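Local coordinates for sulfate transporter 4.1, chloroplastic (Arabidopsis thaliana, PDB 7LHV), which carries sulfate across the membrane together with protons and may take part in regulating sulfate assimilation, at residues K226-Y231 with A433-V438. Sequence-based numbering, arbitrary orientation.
Sequences KYFLGY and ALAAIV
Tyr227, in the final turn of helix 206-229, and Ala435, near the start of helix 431-443, bring the two backbones within 6.3 Å of each other at their CA atoms; the first helix ends just after, at Gly230 with its positive phi. The Ala435 methyl enters the angle between two aromatic side chains. It lies 3.5 Å from Tyr227 CB and also meets CG and CD2 of that ring at an oblique slant, and Ala435 CB also lies 3.9 Å from Phe228 CE1, in a direction roughly at right angles to the first. Tyr227 therefore touches through the root of its side chain, which also meets Lys118 of helix 91-119, with Lys226 CG over one ring face. Phe228 reaches across with its far rim. With CG anti to its own carbonyl carbon (chi1 -77°), the ring extends from its helix and turns an edge to helix 431-443. CZ comes 3.6 Å from Ala436 CB, which lies near the ring plane, and CE1 is equally close to Ala436 N, an approach without a hydrogen bond. A leucine in place of Phe228 would probably fall short of Ala436, opening a gap beside its methyl and losing the aromatic contact with Ala435. Helix 255-277 closes this side, with Phe258 against Phe228 and Ile264 against Ala436. Small alanines on one helix thus receive aromatic groups from the end of another, a buried, apolar helix-helix contact that joins two helices more than 200 residues apart in sequence within the membrane domain of this SLC26/SulP transporter, a fold built in this family from two intertwined inverted repeats of seven transmembrane segments.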
# COMPACT_ATOMS: atom_id res chain seq x y z
N LYS A 226 -14.88 -16.19 31.73
CA LYS A 226 -16.17 -15.90 32.35
C LYS A 226 -16.92 -17.17 32.73
O LYS A 226 -17.70 -17.17 33.69
CB LYS A 226 -17.02 -15.03 31.42
CG LYS A 226 -17.64 -15.76 30.25
CD LYS A 226 -18.29 -14.79 29.29
CE LYS A 226 -18.82 -15.51 28.06
NZ LYS A 226 -19.30 -14.55 27.03
N TYR A 227 -16.72 -18.26 31.97
CA TYR A 227 -17.34 -19.52 32.34
C TYR A 227 -16.71 -20.10 33.60
O TYR A 227 -17.39 -20.73 34.41
CB TYR A 227 -17.24 -20.51 31.18
CG TYR A 227 -17.96 -20.05 29.93
CD1 TYR A 227 -19.33 -20.19 29.81
CD2 TYR A 227 -17.26 -19.48 28.88
CE1 TYR A 227 -19.99 -19.77 28.68
CE2 TYR A 227 -17.92 -19.05 27.75
CZ TYR A 227 -19.28 -19.20 27.65
OH TYR A 227 -19.94 -18.78 26.51
N PHE A 228 -15.40 -19.91 33.76
CA PHE A 228 -14.74 -20.32 34.99
C PHE A 228 -15.27 -19.52 36.17
O PHE A 228 -15.54 -20.07 37.25
CB PHE A 228 -13.23 -20.14 34.88
CG PHE A 228 -12.54 -21.20 34.07
CD1 PHE A 228 -13.23 -21.97 33.15
CD2 PHE A 228 -11.18 -21.42 34.22
CE1 PHE A 228 -12.59 -22.93 32.41
CE2 PHE A 228 -10.54 -22.38 33.48
CZ PHE A 228 -11.24 -23.13 32.57
N LEU A 229 -15.43 -18.21 35.99
CA LEU A 229 -15.90 -17.35 37.08
C LEU A 229 -17.31 -17.71 37.50
O LEU A 229 -17.63 -17.74 38.70
CB LEU A 229 -15.82 -15.88 36.67
CG LEU A 229 -14.42 -15.34 36.37
CD1 LEU A 229 -14.52 -13.90 35.89
CD2 LEU A 229 -13.54 -15.44 37.60
N GLY A 230 -18.18 -17.99 36.54
CA GLY A 230 -19.55 -18.36 36.82
C GLY A 230 -20.58 -17.26 36.63
O GLY A 230 -21.78 -17.54 36.75
N TYR A 231 -20.15 -16.03 36.35
CA TYR A 231 -21.07 -14.93 36.12
C TYR A 231 -20.74 -14.27 34.79
O TYR A 231 -19.59 -14.24 34.35
CB TYR A 231 -21.01 -13.89 37.25
CG TYR A 231 -19.63 -13.35 37.55
CD1 TYR A 231 -19.13 -12.25 36.88
CD2 TYR A 231 -18.84 -13.93 38.53
CE1 TYR A 231 -17.87 -11.76 37.16
CE2 TYR A 231 -17.59 -13.44 38.82
CZ TYR A 231 -17.11 -12.36 38.13
OH TYR A 231 -15.86 -11.86 38.41
N ALA A 433 -16.17 -26.92 30.89
CA ALA A 433 -15.29 -27.83 30.17
C ALA A 433 -14.96 -27.30 28.78
O ALA A 433 -13.80 -27.33 28.35
CB ALA A 433 -15.93 -29.21 30.07
N LEU A 434 -15.96 -26.79 28.06
CA LEU A 434 -15.71 -26.20 26.75
C LEU A 434 -14.84 -24.96 26.87
O LEU A 434 -13.98 -24.71 26.02
CB LEU A 434 -17.04 -25.88 26.06
CG LEU A 434 -18.02 -27.04 25.90
CD1 LEU A 434 -19.22 -26.60 25.08
CD2 LEU A 434 -17.35 -28.23 25.26
N ALA A 435 -15.07 -24.15 27.91
CA ALA A 435 -14.21 -22.99 28.12
C ALA A 435 -12.77 -23.41 28.36
O ALA A 435 -11.84 -22.78 27.85
CB ALA A 435 -14.73 -22.17 29.30
N ALA A 436 -12.56 -24.46 29.15
CA ALA A 436 -11.22 -24.96 29.39
C ALA A 436 -10.58 -25.47 28.11
O ALA A 436 -9.38 -25.29 27.89
CB ALA A 436 -11.24 -26.05 30.46
N ILE A 437 -11.37 -26.12 27.26
CA ILE A 437 -10.85 -26.60 25.98
C ILE A 437 -10.40 -25.43 25.11
O ILE A 437 -9.33 -25.48 24.49
CB ILE A 437 -11.89 -27.48 25.26
CG1 ILE A 437 -12.03 -28.82 25.97
CG2 ILE A 437 -11.49 -27.70 23.82
CD1 ILE A 437 -13.19 -29.64 25.48
N VAL A 438 -11.20 -24.37 25.05
CA VAL A 438 -10.82 -23.20 24.27
C VAL A 438 -9.56 -22.55 24.83
O VAL A 438 -8.66 -22.14 24.08
CB VAL A 438 -11.98 -22.18 24.19
CG1 VAL A 438 -11.54 -20.94 23.45
CG2 VAL A 438 -13.17 -22.80 23.51